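PDB 4ND3: lactate dehydrogenase, adjacent gene encodes predicted malate dehydrogenase from Cryptosporidium parvum, which probably interconverts (S)-lactate and pyruvate with NAD(+)/NADH as the redox partner, as a member of the LDH/MDH superfamily. Local coordinates for residues A[147-152]-A[234-239]; A[152-157]-A[169-174]. All coordinates share one frame; numbering follows the deposited sequence.

Interaction 1: A[147-152]-A[234-239]; sequences GVLDSS and FAPAAA. With NAD (nicotinamide-adenine-dinucleotide), chain C.
L149 and V148, on the first turn of helix 147-162, meet the small side chains of A235, P236 and A239 at the start of helix 234-248. The contact between the segments is wholly apolar. L149 CD1 lies 3.6 Å from A235 CB and also borders the P236 ring, while CD2 faces P236 CG (4.0 Å) and the nicotinamide. Its chi1 of 177° carries CG towards helix 234-248, and chi2 of 62° spreads the two methyls. V148 turns its CG1 to A239 CB at 3.6 Å; A235 and A239 each present a single methyl group. The segment axes approach to 9.0 Å, at 124° between their N-to-C directions.

The same side chains form an apolar border of the nicotinamide: P236 CG sits 3.6 Å from C4N, the carbon that carries the hydride. L149 CD2 is 3.3 Å from the carboxamide O7N.

No hydrogen bond crosses between the two segments; within the first, S152 OG bonds to V148 O at 2.6 Å, reaching that carbonyl from the face opposite to S152 N.

D47, on helix 40-55 of the second subunit, accepts hydrogen bonds from the backbone N atoms of F234 and A235. Helix 14-26 packs on P236 and A237, and strand 253-261 on V148.

Interaction 2: A[152-157]-A[169-174]; sequences SRFRTF and VSANVI. With 2OP ((2S)-2-hydroxypropanoic acid), chain D.
Behind the substrate site, helix 147-162 packs on strand 169-174, with F154 and R155 set against V169, A171 and V173. The same helix supplies the carboxylate-binding arginine, R153. This side chain is extended from CG to NE and meets (S)-lactate with the edge of its guanidinium: NH2 gives a nearly straight bond to OXT (2.9 Å, 168°), and NH1 bonds to the other carboxylate oxygen, O, at 3.0 Å. This paired grip would fix the rotation of the carboxylate; R90, N122 and H177 also bond to the ligand.

Away from the ligand, F154 CD2 lies 3.7 Å from A171 CB, while F154 CB approaches V173 CG2 at 3.8 Å, the ring lying oblique to both residues. In the alpha/beta C-terminal domain of this superfamily member, helix 147-162 thus lies against an antiparallel sheet, strand 169-174 running between strands 182-183 and 189-190.

Towards the start of the strand, R155 bonds to V169. Its chain bends at chi3 (78°), bringing NE to V169 O at 2.7 Å, with the acceptor 18° out of the guanidinium plane; NH2 adds a weak bond to the same oxygen. R155 CG rests 3.8 Å from A171 CB. Helix 206-217 packs on F154 through I212 and T216.

Interactions 1 and 2 use successive turns of helix 147-162, share S152 and have centres about 10 Å apart. Interaction 2 is nested in the chain loop that interaction 1 closes. V173 N probably donates a hydrogen bond to S151 OG (3.0 Å). Next to it, D150 O packs on V173 CG2 at 3.6 Å. The helix serves both ligands, with L149 beside the nicotinamide and, one turn on, R153 at the lactate carboxylate; the side chain of L149 also comes within about 4 Å of the bound lactate, nearest atoms. Between them in sequence, D150 OD2 bonds to ND1 of H177, the predicted proton acceptor. The second subunit touches both contacts.

Interaction 1: A[147-152]-A[234-239]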
ATOM      1  N   GLY A 147      20.701  13.384  -4.723  1.00 31.30           N
ATOM      2  CA  GLY A 147      19.789  14.046  -5.656  1.00 31.62           C
ATOM      3  C   GLY A 147      18.314  13.868  -5.340  1.00 31.26           C
ATOM      4  O   GLY A 147      17.530  14.806  -5.489  1.00 29.74           O
ATOM      5  N   VAL A 148      17.930  12.669  -4.902  1.00 30.95           N
ATOM      6  CA  VAL A 148      16.537  12.408  -4.527  1.00 30.02           C
ATOM      7  C   VAL A 148      16.137  13.310  -3.363  1.00 30.04           C
ATOM      8  O   VAL A 148      15.052  13.890  -3.370  1.00 30.26           O
ATOM      9  CB  VAL A 148      16.290  10.919  -4.183  1.00 30.30           C
ATOM     10  CG1 VAL A 148      14.877  10.713  -3.650  1.00 30.41           C
ATOM     11  CG2 VAL A 148      16.504  10.052  -5.411  1.00 30.11           C
ATOM     12  N   LEU A 149      17.020  13.452  -2.378  1.00 29.51           N
ATOM     13  CA  LEU A 149      16.758  14.346  -1.253  1.00 28.99           C
ATOM     14  C   LEU A 149      16.715  15.812  -1.709  1.00 28.59           C
ATOM     15  O   LEU A 149      15.761  16.533  -1.415  1.00 26.44           O
ATOM     16  CB  LEU A 149      17.809  14.169  -0.153  1.00 29.32           C
ATOM     17  CG  LEU A 149      17.698  15.108   1.049  1.00 29.26           C
ATOM     18  CD1 LEU A 149      16.382  14.925   1.786  1.00 29.77           C
ATOM     19  CD2 LEU A 149      18.871  14.897   1.987  1.00 30.09           C
ATOM     20  N   ASP A 150      17.745  16.241  -2.431  1.00 28.57           N
ATOM     21  CA  ASP A 150      17.815  17.628  -2.897  1.00 28.57           C
ATOM     22  C   ASP A 150      16.650  17.968  -3.838  1.00 28.08           C
ATOM     23  O   ASP A 150      16.032  19.021  -3.704  1.00 28.32           O
ATOM     24  CB  ASP A 150      19.157  17.909  -3.579  1.00 28.22           C
ATOM     25  CG  ASP A 150      20.335  17.852  -2.610  1.00 28.87           C
ATOM     26  OD1 ASP A 150      20.191  18.282  -1.444  1.00 28.72           O
ATOM     27  OD2 ASP A 150      21.417  17.386  -3.023  1.00 27.74           O
ATOM     28  N   SER A 151      16.342  17.066  -4.766  1.00 28.71           N
ATOM     29  CA  SER A 151      15.247  17.284  -5.717  1.00 28.56           C
ATOM     30  C   SER A 151      13.878  17.236  -5.044  1.00 29.01           C
ATOM     31  O   SER A 151      12.979  17.983  -5.426  1.00 28.24           O
ATOM     32  CB  SER A 151      15.301  16.270  -6.859  1.00 28.76           C
ATOM     33  OG  SER A 151      16.556  16.311  -7.515  1.00 28.04           O
ATOM     34  N   SER A 152      13.716  16.370  -4.040  1.00 27.86           N
ATOM     35  CA  SER A 152      12.464  16.305  -3.287  1.00 27.61           C
ATOM     36  C   SER A 152      12.211  17.604  -2.537  1.00 27.62           C
ATOM     37  O   SER A 152      11.073  18.070  -2.457  1.00 28.53           O
ATOM     38  CB  SER A 152      12.463  15.134  -2.295  1.00 27.53           C
ATOM     39  OG  SER A 152      12.510  13.894  -2.975  1.00 27.52           O
ATOM     40  N   PHE A 234      14.716  11.592   8.454  1.00 26.92           N
ATOM     41  CA  PHE A 234      13.481  10.998   7.914  1.00 26.28           C
ATOM     42  C   PHE A 234      13.471  10.922   6.378  1.00 25.95           C
ATOM     43  O   PHE A 234      13.208   9.863   5.809  1.00 25.71           O
ATOM     44  CB  PHE A 234      12.247  11.769   8.397  1.00 26.89           C
ATOM     45  CG  PHE A 234      11.942  11.583   9.858  1.00 27.12           C
ATOM     46  CD1 PHE A 234      12.088  12.632  10.754  1.00 27.56           C
ATOM     47  CD2 PHE A 234      11.503  10.355  10.336  1.00 27.85           C
ATOM     48  CE1 PHE A 234      11.798  12.462  12.100  1.00 28.14           C
ATOM     49  CE2 PHE A 234      11.220  10.175  11.682  1.00 28.30           C
ATOM     50  CZ  PHE A 234      11.368  11.230  12.567  1.00 28.29           C
ATOM     51  N   ALA A 235      13.757  12.040   5.713  1.00 26.13           N
ATOM     52  CA  ALA A 235      13.759  12.077   4.240  1.00 25.81           C
ATOM     53  C   ALA A 235      14.962  11.368   3.609  1.00 25.27           C
ATOM     54  O   ALA A 235      14.802  10.664   2.621  1.00 25.89           O
ATOM     55  CB  ALA A 235      13.643  13.512   3.732  1.00 26.01           C
ATOM     56  N   PRO A 236      16.173  11.547   4.169  1.00 25.60           N
ATOM     57  CA  PRO A 236      17.308  10.784   3.636  1.00 25.26           C
ATOM     58  C   PRO A 236      17.083   9.270   3.650  1.00 25.52           C
ATOM     59  O   PRO A 236      17.472   8.583   2.704  1.00 25.92           O
ATOM     60  CB  PRO A 236      18.462  11.172   4.566  1.00 25.49           C
ATOM     61  CG  PRO A 236      18.089  12.511   5.095  1.00 25.13           C
ATOM     62  CD  PRO A 236      16.595  12.510   5.202  1.00 25.35           C
ATOM     63  N   ALA A 237      16.463   8.763   4.716  1.00 26.11           N
ATOM     64  CA  ALA A 237      16.107   7.342   4.812  1.00 26.00           C
ATOM     65  C   ALA A 237      15.112   6.953   3.722  1.00 26.06           C
ATOM     66  O   ALA A 237      15.304   5.963   3.012  1.00 26.96           O
ATOM     67  CB  ALA A 237      15.514   7.042   6.181  1.00 25.93           C
ATOM     68  N   ALA A 238      14.047   7.737   3.594  1.00 25.66           N
ATOM     69  CA  ALA A 238      13.036   7.493   2.572  1.00 25.83           C
ATOM     70  C   ALA A 238      13.658   7.488   1.175  1.00 26.43           C
ATOM     71  O   ALA A 238      13.315   6.643   0.355  1.00 26.47           O
ATOM     72  CB  ALA A 238      11.928   8.530   2.659  1.00 25.95           C
ATOM     73  N   ALA A 239      14.585   8.416   0.925  1.00 26.36           N
ATOM     74  CA  ALA A 239      15.274   8.510  -0.369  1.00 26.86           C
ATOM     75  C   ALA A 239      16.120   7.275  -0.682  1.00 27.73           C
ATOM     76  O   ALA A 239      16.139   6.791  -1.821  1.00 27.63           O
ATOM     77  CB  ALA A 239      16.150   9.755  -0.399  1.00 26.70           C
TER
HETATM   78  PA  NAD C 401      24.171   9.100  13.331  1.00 29.90           P
HETATM   79  O1A NAD C 401      22.782   9.097  13.900  1.00 30.01           O
HETATM   80  O2A NAD C 401      25.291   9.711  14.121  1.00 29.27           O
HETATM   81  O5B NAD C 401      24.549   7.598  12.956  1.00 31.22           O
HETATM   82  C5B NAD C 401      25.848   7.224  12.516  1.00 32.16           C
HETATM   83  C4B NAD C 401      26.067   5.789  12.970  1.00 32.71           C
HETATM   84  O4B NAD C 401      27.265   5.274  12.397  1.00 33.48           O
HETATM   85  C3B NAD C 401      26.211   5.659  14.485  1.00 33.24           C
HETATM   86  O3B NAD C 401      25.192   4.810  15.021  1.00 34.10           O
HETATM   87  C2B NAD C 401      27.587   5.050  14.693  1.00 33.36           C
HETATM   88  O2B NAD C 401      27.651   4.106  15.763  1.00 34.74           O
HETATM   89  C1B NAD C 401      27.848   4.387  13.354  1.00 33.04           C
HETATM   90  N9A NAD C 401      29.283   4.148  13.083  1.00 32.20           N
HETATM   91  C8A NAD C 401      30.330   4.920  13.438  1.00 31.71           C
HETATM   92  N7A NAD C 401      31.488   4.367  13.009  1.00 32.02           N
HETATM   93  C5A NAD C 401      31.192   3.226  12.373  1.00 31.84           C
HETATM   94  C6A NAD C 401      31.948   2.165  11.682  1.00 32.49           C
HETATM   95  N6A NAD C 401      33.301   2.218  11.588  1.00 32.85           N
HETATM   96  N1A NAD C 401      31.238   1.146  11.147  1.00 32.84           N
HETATM   97  C2A NAD C 401      29.893   1.077  11.231  1.00 32.80           C
HETATM   98  N3A NAD C 401      29.149   2.009  11.846  1.00 32.35           N
HETATM   99  C4A NAD C 401      29.732   3.088  12.422  1.00 32.47           C
HETATM  100  O3  NAD C 401      24.227   9.779  11.857  1.00 29.89           O
HETATM  101  PN  NAD C 401      22.955   9.969  10.876  1.00 28.61           P
HETATM  102  O1N NAD C 401      22.135  11.131  11.366  1.00 28.24           O
HETATM  103  O2N NAD C 401      22.273   8.649  10.643  1.00 29.04           O
HETATM  104  O5D NAD C 401      23.713  10.372   9.522  1.00 28.20           O
HETATM  105  C5D NAD C 401      24.583   9.430   8.908  1.00 29.02           C
HETATM  106  C4D NAD C 401      25.396  10.109   7.815  1.00 29.90           C
HETATM  107  O4D NAD C 401      24.526  10.486   6.740  1.00 31.30           O
HETATM  108  C3D NAD C 401      26.084  11.389   8.279  1.00 29.72           C
HETATM  109  O3D NAD C 401      27.412  11.413   7.758  1.00 28.52           O
HETATM  110  C2D NAD C 401      25.252  12.508   7.672  1.00 30.40           C
HETATM  111  O2D NAD C 401      25.988  13.712   7.427  1.00 29.13           O
HETATM  112  C1D NAD C 401      24.795  11.847   6.384  1.00 31.14           C
HETATM  113  N1N NAD C 401      23.619  12.416   5.720  1.00 32.72           N
HETATM  114  C2N NAD C 401      23.631  12.379   4.380  1.00 33.77           C
HETATM  115  C3N NAD C 401      22.574  12.872   3.625  1.00 34.30           C
HETATM  116  C7N NAD C 401      22.613  12.821   2.121  1.00 35.16           C
HETATM  117  O7N NAD C 401      21.816  13.504   1.499  1.00 36.74           O
HETATM  118  N7N NAD C 401      23.487  12.043   1.471  1.00 35.13           N
HETATM  119  C4N NAD C 401      21.478  13.407   4.294  1.00 33.29           C
HETATM  120  C5N NAD C 401      21.475  13.431   5.685  1.00 33.35           C
HETATM  121  C6N NAD C 401      22.568  12.926   6.384  1.00 32.90           C

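Interaction 2: A[152-157]-A[169-174]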
ATOM      1  N   SER A 152      13.716  16.370  -4.040  1.00 27.86           N
ATOM      2  CA  SER A 152      12.464  16.305  -3.287  1.00 27.61           C
ATOM      3  C   SER A 152      12.211  17.604  -2.537  1.00 27.62           C
ATOM      4  O   SER A 152      11.073  18.070  -2.457  1.00 28.53           O
ATOM      5  CB  SER A 152      12.463  15.134  -2.295  1.00 27.53           C
ATOM      6  OG  SER A 152      12.510  13.894  -2.975  1.00 27.52           O
ATOM      7  N   ARG A 153      13.272  18.178  -1.978  1.00 28.12           N
ATOM      8  CA  ARG A 153      13.181  19.478  -1.323  1.00 28.47           C
ATOM      9  C   ARG A 153      12.804  20.569  -2.342  1.00 28.60           C
ATOM     10  O   ARG A 153      11.917  21.381  -2.094  1.00 28.24           O
ATOM     11  CB  ARG A 153      14.503  19.816  -0.633  1.00 29.19           C
ATOM     12  CG  ARG A 153      14.777  18.971   0.605  1.00 30.19           C
ATOM     13  CD  ARG A 153      16.217  19.073   1.072  1.00 30.61           C
ATOM     14  NE  ARG A 153      16.414  18.394   2.356  1.00 31.50           N
ATOM     15  CZ  ARG A 153      17.592  18.237   2.958  1.00 31.77           C
ATOM     16  NH1 ARG A 153      18.709  18.700   2.404  1.00 31.35           N
ATOM     17  NH2 ARG A 153      17.653  17.599   4.127  1.00 31.79           N
ATOM     18  N   PHE A 154      13.481  20.552  -3.487  1.00 28.85           N
ATOM     19  CA  PHE A 154      13.249  21.506  -4.580  1.00 29.15           C
ATOM     20  C   PHE A 154      11.795  21.407  -5.048  1.00 29.63           C
ATOM     21  O   PHE A 154      11.081  22.412  -5.098  1.00 30.72           O
ATOM     22  CB  PHE A 154      14.247  21.198  -5.715  1.00 29.18           C
ATOM     23  CG  PHE A 154      14.330  22.240  -6.816  1.00 28.95           C
ATOM     24  CD1 PHE A 154      14.118  23.593  -6.580  1.00 29.03           C
ATOM     25  CD2 PHE A 154      14.702  21.845  -8.097  1.00 29.40           C
ATOM     26  CE1 PHE A 154      14.229  24.522  -7.611  1.00 29.21           C
ATOM     27  CE2 PHE A 154      14.815  22.767  -9.127  1.00 29.86           C
ATOM     28  CZ  PHE A 154      14.577  24.109  -8.884  1.00 28.59           C
ATOM     29  N   ARG A 155      11.349  20.184  -5.332  1.00 30.04           N
ATOM     30  CA  ARG A 155       9.961  19.925  -5.742  1.00 30.12           C
ATOM     31  C   ARG A 155       8.945  20.342  -4.688  1.00 30.72           C
ATOM     32  O   ARG A 155       7.902  20.916  -5.013  1.00 30.79           O
ATOM     33  CB  ARG A 155       9.765  18.444  -6.056  1.00 30.77           C
ATOM     34  CG  ARG A 155      10.500  17.969  -7.294  1.00 30.29           C
ATOM     35  CD  ARG A 155      10.504  16.452  -7.375  1.00 30.49           C
ATOM     36  NE  ARG A 155       9.228  15.921  -7.848  1.00 30.06           N
ATOM     37  CZ  ARG A 155       8.865  14.641  -7.787  1.00 29.61           C
ATOM     38  NH1 ARG A 155       9.674  13.728  -7.259  1.00 29.09           N
ATOM     39  NH2 ARG A 155       7.681  14.272  -8.257  1.00 29.42           N
ATOM     40  N   THR A 156       9.249  20.054  -3.426  1.00 30.05           N
ATOM     41  CA  THR A 156       8.358  20.405  -2.325  1.00 30.32           C
ATOM     42  C   THR A 156       8.158  21.914  -2.228  1.00 30.28           C
ATOM     43  O   THR A 156       7.029  22.378  -2.077  1.00 30.98           O
ATOM     44  CB  THR A 156       8.884  19.865  -0.976  1.00 30.89           C
ATOM     45  OG1 THR A 156       8.988  18.438  -1.043  1.00 31.38           O
ATOM     46  CG2 THR A 156       7.953  20.238   0.166  1.00 30.49           C
ATOM     47  N   PHE A 157       9.245  22.676  -2.317  1.00 30.70           N
ATOM     48  CA  PHE A 157       9.162  24.131  -2.179  1.00 30.89           C
ATOM     49  C   PHE A 157       8.382  24.757  -3.337  1.00 30.87           C
ATOM     50  O   PHE A 157       7.594  25.672  -3.123  1.00 31.42           O
ATOM     51  CB  PHE A 157      10.553  24.765  -2.068  1.00 31.78           C
ATOM     52  CG  PHE A 157      11.371  24.262  -0.899  1.00 32.33           C
ATOM     53  CD1 PHE A 157      10.773  23.934   0.318  1.00 32.77           C
ATOM     54  CD2 PHE A 157      12.747  24.137  -1.013  1.00 32.27           C
ATOM     55  CE1 PHE A 157      11.536  23.474   1.380  1.00 33.24           C
ATOM     56  CE2 PHE A 157      13.514  23.686   0.053  1.00 32.22           C
ATOM     57  CZ  PHE A 157      12.909  23.354   1.247  1.00 32.23           C
ATOM     58  N   VAL A 169       4.970  18.102  -9.609  1.00 34.69           N
ATOM     59  CA  VAL A 169       6.105  18.952  -9.950  1.00 34.89           C
ATOM     60  C   VAL A 169       7.257  18.067 -10.404  1.00 35.34           C
ATOM     61  O   VAL A 169       7.632  17.127  -9.700  1.00 35.32           O
ATOM     62  CB  VAL A 169       6.564  19.812  -8.758  1.00 34.80           C
ATOM     63  CG1 VAL A 169       7.843  20.568  -9.102  1.00 34.78           C
ATOM     64  CG2 VAL A 169       5.463  20.779  -8.342  1.00 35.08           C
ATOM     65  N   SER A 170       7.792  18.354 -11.590  1.00 34.96           N
ATOM     66  CA  SER A 170       9.018  17.725 -12.080  1.00 35.27           C
ATOM     67  C   SER A 170      10.145  18.741 -11.940  1.00 35.78           C
ATOM     68  O   SER A 170      10.028  19.873 -12.418  1.00 34.20           O
ATOM     69  CB  SER A 170       8.862  17.297 -13.539  1.00 36.59           C
ATOM     70  OG  SER A 170      10.099  16.871 -14.087  1.00 37.45           O
ATOM     71  N   ALA A 171      11.219  18.350 -11.260  1.00 35.17           N
ATOM     72  CA  ALA A 171      12.330  19.260 -10.981  1.00 35.31           C
ATOM     73  C   ALA A 171      13.551  18.468 -10.533  1.00 36.72           C
ATOM     74  O   ALA A 171      13.423  17.518  -9.755  1.00 37.28           O
ATOM     75  CB  ALA A 171      11.937  20.263  -9.908  1.00 35.28           C
ATOM     76  N   ASN A 172      14.725  18.858 -11.029  1.00 36.66           N
ATOM     77  CA  ASN A 172      15.973  18.161 -10.730  1.00 38.19           C
ATOM     78  C   ASN A 172      17.013  19.059 -10.075  1.00 37.66           C
ATOM     79  O   ASN A 172      17.142  20.239 -10.415  1.00 36.33           O
ATOM     80  CB  ASN A 172      16.571  17.569 -12.008  1.00 39.81           C
ATOM     81  CG  ASN A 172      15.957  16.237 -12.379  1.00 41.82           C
ATOM     82  OD1 ASN A 172      16.020  15.279 -11.607  1.00 44.35           O
ATOM     83  ND2 ASN A 172      15.367  16.162 -13.567  1.00 42.88           N
ATOM     84  N   VAL A 173      17.748  18.485  -9.126  1.00 36.08           N
ATOM     85  CA  VAL A 173      18.960  19.093  -8.605  1.00 35.17           C
ATOM     86  C   VAL A 173      20.109  18.218  -9.068  1.00 35.04           C
ATOM     87  O   VAL A 173      20.031  16.994  -8.975  1.00 35.04           O
ATOM     88  CB  VAL A 173      18.945  19.195  -7.069  1.00 35.03           C
ATOM     89  CG1 VAL A 173      20.278  19.721  -6.549  1.00 35.30           C
ATOM     90  CG2 VAL A 173      17.807  20.090  -6.614  1.00 35.27           C
ATOM     91  N   ILE A 174      21.159  18.844  -9.591  1.00 34.83           N
ATOM     92  CA  ILE A 174      22.315  18.113 -10.099  1.00 34.85           C
ATOM     93  C   ILE A 174      23.611  18.681  -9.532  1.00 33.85           C
ATOM     94  O   ILE A 174      23.608  19.728  -8.892  1.00 34.75           O
ATOM     95  CB  ILE A 174      22.352  18.127 -11.641  1.00 35.79           C
ATOM     96  CG1 ILE A 174      22.439  19.560 -12.179  1.00 35.95           C
ATOM     97  CG2 ILE A 174      21.121  17.430 -12.200  1.00 36.43           C
ATOM     98  CD1 ILE A 174      22.732  19.620 -13.660  1.00 36.76           C
TER
HETATM   99  C   2OP D 402      21.363  17.092   4.355  1.00 35.65           C
HETATM  100  O   2OP D 402      21.361  17.414   3.153  1.00 34.31           O
HETATM  101  CB  2OP D 402      23.404  17.537   5.700  1.00 38.01           C
HETATM  102  OHN 2OP D 402      23.400  15.969   3.856  1.00 37.11           O
HETATM  103  CA  2OP D 402      22.609  16.497   4.926  1.00 36.51           C
HETATM  104  OXT 2OP D 402      20.370  17.243   5.098  1.00 36.35           O